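Local coordinates for Pol protein (Human T-cell leukemia virus type I, PDB 6TJU) that forms the C-terminal domain of the viral integrase, an SH3-like module that probably binds DNA during integration of the viral genome, at residues A39-S44 and Q49-R54. Sequence-based numbering, arbitrary orientation.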
loop_
_atom_site.group_PDB
_atom_site.type_symbol
_atom_site.label_atom_id
_atom_site.label_comp_id
_atom_site.label_asym_id
_atom_site.label_seq_id
_atom_site.Cartn_x
_atom_site.Cartn_y
_atom_site.Cartn_z
ATOM N N ALA A 39 1.779 -5.782 3.157
ATOM C CA ALA A 39 0.392 -5.280 3.259
ATOM C C ALA A 39 -0.332 -5.547 1.945
ATOM O O ALA A 39 0.315 -5.522 0.847
ATOM C CB ALA A 39 0.380 -3.811 3.604
ATOM N N LEU A 40 -1.634 -5.806 2.036
ATOM C CA LEU A 40 -2.469 -6.031 0.829
ATOM C C LEU A 40 -3.022 -4.682 0.369
ATOM O O LEU A 40 -3.869 -4.090 1.055
ATOM C CB LEU A 40 -3.575 -7.037 1.127
ATOM C CG LEU A 40 -4.418 -7.431 -0.073
ATOM C CD1 LEU A 40 -3.596 -8.132 -1.138
ATOM C CD2 LEU A 40 -5.538 -8.320 0.395
ATOM N N ILE A 41 -2.521 -4.225 -0.764
ATOM C CA ILE A 41 -2.778 -2.867 -1.298
ATOM C C ILE A 41 -3.616 -2.987 -2.556
ATOM O O ILE A 41 -3.266 -3.753 -3.428
ATOM C CB ILE A 41 -1.467 -2.133 -1.605
ATOM C CG1 ILE A 41 -0.505 -2.067 -0.405
ATOM C CG2 ILE A 41 -1.826 -0.768 -2.155
ATOM C CD1 ILE A 41 -1.120 -1.534 0.891
ATOM N N PRO A 42 -4.722 -2.223 -2.697
ATOM C CA PRO A 42 -5.407 -2.104 -3.978
ATOM C C PRO A 42 -4.487 -1.440 -5.005
ATOM O O PRO A 42 -4.030 -0.371 -4.731
ATOM C CB PRO A 42 -6.611 -1.201 -3.692
ATOM C CG PRO A 42 -6.803 -1.253 -2.190
ATOM C CD PRO A 42 -5.432 -1.517 -1.619
ATOM N N VAL A 43 -4.222 -2.106 -6.130
ATOM C CA VAL A 43 -3.313 -1.609 -7.203
ATOM C C VAL A 43 -4.098 -1.370 -8.504
ATOM O O VAL A 43 -3.519 -0.797 -9.428
ATOM C CB VAL A 43 -2.096 -2.550 -7.402
ATOM C CG1 VAL A 43 -1.293 -2.781 -6.099
ATOM C CG2 VAL A 43 -2.470 -3.880 -8.066
ATOM N N SER A 44 -5.368 -1.765 -8.584
ATOM C CA SER A 44 -6.265 -1.492 -9.732
ATOM C C SER A 44 -7.711 -1.630 -9.262
ATOM O O SER A 44 -7.981 -1.920 -8.088
ATOM C CB SER A 44 -5.966 -2.423 -10.900
ATOM O OG SER A 44 -6.213 -3.788 -10.533
ATOM N N GLN A 49 -2.467 -6.546 -4.297
ATOM C CA GLN A 49 -1.141 -7.168 -4.297
ATOM C C GLN A 49 -0.596 -7.043 -2.881
ATOM O O GLN A 49 -0.849 -6.012 -2.192
ATOM C CB GLN A 49 -0.267 -6.513 -5.355
ATOM C CG GLN A 49 0.992 -7.316 -5.634
ATOM C CD GLN A 49 1.598 -6.915 -6.950
ATOM O OE1 GLN A 49 0.999 -6.151 -7.714
ATOM N NE2 GLN A 49 2.793 -7.419 -7.215
ATOM N N TRP A 50 0.052 -8.115 -2.452
ATOM C CA TRP A 50 0.843 -8.189 -1.215
ATOM C C TRP A 50 2.180 -7.494 -1.486
ATOM O O TRP A 50 2.992 -8.015 -2.275
ATOM C CB TRP A 50 0.999 -9.648 -0.790
ATOM C CG TRP A 50 -0.252 -10.245 -0.247
ATOM C CD1 TRP A 50 -1.083 -11.140 -0.860
ATOM C CD2 TRP A 50 -0.771 -10.031 1.065
ATOM N NE1 TRP A 50 -2.108 -11.484 -0.018
ATOM C CE2 TRP A 50 -1.945 -10.806 1.168
ATOM C CE3 TRP A 50 -0.353 -9.257 2.154
ATOM C CZ2 TRP A 50 -2.710 -10.837 2.339
ATOM C CZ3 TRP A 50 -1.121 -9.276 3.299
ATOM C CH2 TRP A 50 -2.292 -10.034 3.381
ATOM N N ILE A 51 2.340 -6.301 -0.923
ATOM C CA ILE A 51 3.543 -5.457 -1.121
ATOM C C ILE A 51 4.404 -5.646 0.106
ATOM O O ILE A 51 3.944 -5.414 1.223
ATOM C CB ILE A 51 3.239 -3.961 -1.313
ATOM C CG1 ILE A 51 2.096 -3.688 -2.289
ATOM C CG2 ILE A 51 4.524 -3.249 -1.711
ATOM C CD1 ILE A 51 2.446 -4.039 -3.710
ATOM N N PRO A 52 5.682 -6.011 -0.099
ATOM C CA PRO A 52 6.598 -6.154 1.018
ATOM C C PRO A 52 6.861 -4.766 1.616
ATOM O O PRO A 52 6.785 -3.770 0.873
ATOM C CB PRO A 52 7.849 -6.758 0.389
ATOM C CG PRO A 52 7.811 -6.265 -1.030
ATOM C CD PRO A 52 6.348 -6.218 -1.406
ATOM N N TRP A 53 7.191 -4.764 2.917
ATOM C CA TRP A 53 7.449 -3.545 3.720
ATOM C C TRP A 53 8.492 -2.639 3.053
ATOM O O TRP A 53 8.354 -1.417 3.183
ATOM C CB TRP A 53 7.864 -3.899 5.149
ATOM C CG TRP A 53 6.740 -4.446 5.965
ATOM C CD1 TRP A 53 5.397 -4.389 5.688
ATOM C CD2 TRP A 53 6.884 -5.092 7.236
ATOM N NE1 TRP A 53 4.695 -5.016 6.682
ATOM C CE2 TRP A 53 5.582 -5.430 7.654
ATOM C CE3 TRP A 53 7.980 -5.406 8.062
ATOM C CZ2 TRP A 53 5.364 -6.076 8.875
ATOM C CZ3 TRP A 53 7.761 -6.053 9.264
ATOM C CH2 TRP A 53 6.462 -6.377 9.662
ATOM N N ARG A 54 9.538 -3.198 2.435
ATOM C CA ARG A 54 10.625 -2.379 1.886
ATOM C C ARG A 54 10.048 -1.510 0.761
ATOM O O ARG A 54 10.640 -0.497 0.508
ATOM C CB ARG A 54 11.819 -3.241 1.459
ATOM C CG ARG A 54 11.559 -4.086 0.226
ATOM C CD ARG A 54 12.831 -4.733 -0.268
ATOM N NE ARG A 54 12.513 -5.151 -1.614
ATOM C CZ ARG A 54 11.811 -6.241 -1.887
ATOM N NH1 ARG A 54 11.441 -7.073 -0.906
ATOM N NH2 ARG A 54 11.510 -6.508 -3.152
#
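L40 turns its CG anti to the backbone N (chi1 -175°), while W50 across from it holds its own CG anti to the carbonyl carbon (chi1 -73°), and the two side chains meet on one face of the sheet. The indole leans over the neighbouring strand: CD1 of L40 sits 3.8 Å from the centroid of the five-membered ring of W50, almost exactly on the ring normal, a CH-pi contact. CB of L40 lies over the same ring system, offset toward its rim, and the six-membered ring brings CE3 to 3.7 Å from L40 N. Q33 and A35 of strand 33-35 also touch this tryptophan.

Strands 38-42 and 48-52 make an antiparallel beta hairpin in the SH3-like barrel of the integrase C-terminal domain, with L40 and W50 as a non-hydrogen-bonded pair. The hydrogen-bonded pairs on either side of it are A39 with I51 and I41 with Q49, each closed by two backbone bonds; the straightest runs from I41 N to Q49 O at 2.8 Å (177° at the hydrogen). Between them, W50 CA and L40 CA each direct a C-H at a carbonyl oxygen, of A39 and Q49 respectively.

On the opposite face, I41 and I51 cross at about a right angle, their CG1 atoms 3.6 Å apart, and both are buried; Y13 and F15 pack on I41, L56 on I51. Toward the turn, V43 CG1 rests 3.9 Å from CB of Q49, whose side chain also touches L17 and P18.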